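Local coordinates for protein probable benzoylformate decarboxylase (Rhodococcus jostii, PDB 7ORX) that binds thiamine diphosphate between subunits of a four-chain assembly and is probably an enzyme of the thiamine diphosphate-dependent family, at residues 21-26 against 40-45. Sequence-based numbering, arbitrary orientation.
Sequences TTVFGN and DDFRYV
Val23 and Tyr44 sit paired on neighbouring parallel strands, 22-25 and 43-46, in the six-stranded sheet of the N-terminal thiamine diphosphate-binding domain. Strand 43-46 is outermost in this sheet within the chain, and strand 22-25 lies between it and strand 68-73. Four backbone hydrogen bonds join the pair: Arg43 N to Thr21 O, Val23 N to Arg43 O, Val45 N to Val23 O (2.7 Å) and Gly25 N to Val45 O. The buried part is packed on both faces. On one, Phe24 CD2 lies 3.8 Å from Val45 CB, and helix 50-64 covers both residues through Met56. On the other, with CG1 anti to the backbone N (chi1 -179°), Val23 turns this methyl to Tyr44 CD1, 3.9 Å away. Buried Phe42 is packed too: Thr21 CA makes a CH-pi contact over its ring, 4.0 Å from the centroid, while Val23 CG2 approaches the ring edge at CD2. Beyond Gly25, Asn26 belongs to the thiamine diphosphate pocket. The solvent side is formed by Asp41 and Arg43, both exposed. The Asp41 carboxylate forms a salt bridge with Arg16. Arg43 runs alongside Thr22, whose CG2 lies over one guanidinium face.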
ATOM      1  N   THR C  21      11.461  25.237  15.485  1.00 81.52           N
ATOM      2  CA  THR C  21      12.704  25.986  15.197  1.00 82.57           C
ATOM      3  C   THR C  21      13.962  25.132  15.441  1.00 80.56           C
ATOM      4  O   THR C  21      15.052  25.641  15.186  1.00 81.12           O
ATOM      5  CB  THR C  21      12.712  27.255  16.035  1.00 85.31           C
ATOM      6  OG1 THR C  21      12.307  26.859  17.338  1.00 86.28           O
ATOM      7  CG2 THR C  21      11.756  28.287  15.498  1.00 87.13           C
ATOM      8  N   THR C  22      13.811  23.872  15.843  1.00 77.25           N
ATOM      9  CA  THR C  22      14.924  22.923  15.989  1.00 76.16           C
ATOM     10  C   THR C  22      14.756  21.810  14.968  1.00 72.86           C
ATOM     11  O   THR C  22      13.735  21.148  14.985  1.00 75.47           O
ATOM     12  CB  THR C  22      14.963  22.390  17.418  1.00 78.26           C
ATOM     13  OG1 THR C  22      14.981  23.534  18.260  1.00 82.93           O
ATOM     14  CG2 THR C  22      16.158  21.509  17.684  1.00 77.92           C
ATOM     15  N   VAL C  23      15.725  21.626  14.103  1.00 71.78           N
ATOM     16  CA  VAL C  23      15.609  20.690  12.951  1.00 71.01           C
ATOM     17  C   VAL C  23      16.699  19.598  13.078  1.00 69.13           C
ATOM     18  O   VAL C  23      17.893  19.947  13.173  1.00 71.44           O
ATOM     19  CB  VAL C  23      15.742  21.493  11.651  1.00 71.34           C
ATOM     20  CG1 VAL C  23      15.609  20.623  10.421  1.00 71.78           C
ATOM     21  CG2 VAL C  23      14.764  22.618  11.631  1.00 72.50           C
ATOM     22  N   PHE C  24      16.325  18.332  13.092  1.00 65.28           N
ATOM     23  CA  PHE C  24      17.282  17.207  13.176  1.00 64.51           C
ATOM     24  C   PHE C  24      17.461  16.677  11.759  1.00 64.77           C
ATOM     25  O   PHE C  24      16.443  16.548  11.107  1.00 64.31           O
ATOM     26  CB  PHE C  24      16.735  16.190  14.170  1.00 62.53           C
ATOM     27  CG  PHE C  24      16.596  16.720  15.579  1.00 62.10           C
ATOM     28  CD1 PHE C  24      15.477  17.442  15.976  1.00 60.84           C
ATOM     29  CD2 PHE C  24      17.597  16.513  16.509  1.00 62.04           C
ATOM     30  CE1 PHE C  24      15.359  17.902  17.279  1.00 61.02           C
ATOM     31  CE2 PHE C  24      17.470  16.985  17.805  1.00 62.56           C
ATOM     32  CZ  PHE C  24      16.349  17.678  18.190  1.00 61.94           C
ATOM     33  N   GLY C  25      18.672  16.440  11.267  1.00 66.23           N
ATOM     34  CA  GLY C  25      18.843  16.120   9.847  1.00 67.62           C
ATOM     35  C   GLY C  25      20.106  15.317   9.576  1.00 71.28           C
ATOM     36  O   GLY C  25      21.046  15.334  10.388  1.00 73.55           O
ATOM     37  N   ASN C  26      20.096  14.555   8.494  1.00 71.69           N
ATOM     38  CA  ASN C  26      21.299  14.132   7.773  1.00 71.98           C
ATOM     39  C   ASN C  26      21.066  14.514   6.319  1.00 72.83           C
ATOM     40  O   ASN C  26      20.156  13.997   5.678  1.00 72.48           O
ATOM     41  CB  ASN C  26      21.548  12.632   7.881  1.00 73.83           C
ATOM     42  CG  ASN C  26      22.862  12.225   7.226  1.00 75.36           C
ATOM     43  OD1 ASN C  26      22.874  11.793   6.064  1.00 75.00           O
ATOM     44  ND2 ASN C  26      23.957  12.395   7.956  1.00 76.29           N
ATOM     45  N   ASP C  40      18.166  32.376  10.797  1.00 99.04           N
ATOM     46  CA  ASP C  40      19.187  32.424  11.870  1.00101.88           C
ATOM     47  C   ASP C  40      18.612  31.988  13.216  1.00101.14           C
ATOM     48  O   ASP C  40      19.397  31.452  13.987  1.00102.93           O
ATOM     49  CB  ASP C  40      19.832  33.810  11.942  1.00108.31           C
ATOM     50  CG  ASP C  40      20.782  34.044  10.776  1.00113.65           C
ATOM     51  OD1 ASP C  40      21.083  33.038  10.078  1.00112.48           O
ATOM     52  OD2 ASP C  40      21.221  35.225  10.574  1.00119.74           O
ATOM     53  N   ASP C  41      17.320  32.186  13.493  1.00100.38           N
ATOM     54  CA  ASP C  41      16.716  31.794  14.803  1.00 99.61           C
ATOM     55  C   ASP C  41      16.494  30.262  14.862  1.00 94.50           C
ATOM     56  O   ASP C  41      16.076  29.750  15.922  1.00 94.92           O
ATOM     57  CB  ASP C  41      15.464  32.628  15.128  1.00101.28           C
ATOM     58  CG  ASP C  41      14.353  32.595  14.084  1.00103.82           C
ATOM     59  OD1 ASP C  41      14.654  32.858  12.878  1.00104.05           O
ATOM     60  OD2 ASP C  41      13.178  32.306  14.474  1.00104.17           O
ATOM     61  N   PHE C  42      16.741  29.531  13.771  1.00 90.81           N
ATOM     62  CA  PHE C  42      16.569  28.052  13.681  1.00 86.45           C
ATOM     63  C   PHE C  42      17.922  27.371  13.936  1.00 84.44           C
ATOM     64  O   PHE C  42      18.958  27.916  13.469  1.00 82.65           O
ATOM     65  CB  PHE C  42      16.110  27.610  12.291  1.00 84.79           C
ATOM     66  CG  PHE C  42      14.646  27.764  11.981  1.00 84.62           C
ATOM     67  CD1 PHE C  42      14.003  28.975  12.120  1.00 85.66           C
ATOM     68  CD2 PHE C  42      13.915  26.693  11.505  1.00 84.34           C
ATOM     69  CE1 PHE C  42      12.664  29.114  11.822  1.00 85.22           C
ATOM     70  CE2 PHE C  42      12.568  26.827  11.229  1.00 83.96           C
ATOM     71  CZ  PHE C  42      11.948  28.038  11.386  1.00 84.25           C
ATOM     72  N   ARG C  43      17.912  26.215  14.609  1.00 82.08           N
ATOM     73  CA  ARG C  43      19.134  25.411  14.816  1.00 81.81           C
ATOM     74  C   ARG C  43      18.995  24.072  14.119  1.00 77.81           C
ATOM     75  O   ARG C  43      17.980  23.455  14.273  1.00 77.40           O
ATOM     76  CB  ARG C  43      19.511  25.274  16.292  1.00 84.16           C
ATOM     77  CG  ARG C  43      18.516  24.653  17.262  1.00 84.66           C
ATOM     78  CD  ARG C  43      19.151  25.014  18.616  1.00 88.76           C
ATOM     79  NE  ARG C  43      18.966  24.183  19.808  1.00 90.80           N
ATOM     80  CZ  ARG C  43      17.850  24.099  20.519  1.00 93.48           C
ATOM     81  NH1 ARG C  43      16.769  24.758  20.148  1.00 97.62           N
ATOM     82  NH2 ARG C  43      17.800  23.345  21.594  1.00 95.03           N
ATOM     83  N   TYR C  44      19.999  23.690  13.342  1.00 76.75           N
ATOM     84  CA  TYR C  44      20.066  22.376  12.674  1.00 75.52           C
ATOM     85  C   TYR C  44      20.938  21.466  13.539  1.00 75.00           C
ATOM     86  O   TYR C  44      22.024  21.883  13.994  1.00 77.66           O
ATOM     87  CB  TYR C  44      20.615  22.548  11.266  1.00 76.98           C
ATOM     88  CG  TYR C  44      20.579  21.321  10.398  1.00 77.97           C
ATOM     89  CD1 TYR C  44      19.463  20.988   9.650  1.00 78.09           C
ATOM     90  CD2 TYR C  44      21.692  20.511  10.292  1.00 81.36           C
ATOM     91  CE1 TYR C  44      19.459  19.883   8.807  1.00 79.55           C
ATOM     92  CE2 TYR C  44      21.702  19.382   9.485  1.00 82.53           C
ATOM     93  CZ  TYR C  44      20.593  19.084   8.709  1.00 81.68           C
ATOM     94  OH  TYR C  44      20.635  17.964   7.921  1.00 82.15           O
ATOM     95  N   VAL C  45      20.473  20.254  13.809  1.00 72.07           N
ATOM     96  CA  VAL C  45      21.264  19.277  14.594  1.00 71.52           C
ATOM     97  C   VAL C  45      21.598  18.097  13.677  1.00 70.59           C
ATOM     98  O   VAL C  45      20.739  17.328  13.338  1.00 69.53           O
ATOM     99  CB  VAL C  45      20.504  18.867  15.861  1.00 70.51           C
ATOM    100  CG1 VAL C  45      21.347  17.905  16.655  1.00 71.40           C
ATOM    101  CG2 VAL C  45      20.112  20.052  16.729  1.00 70.65           C
TER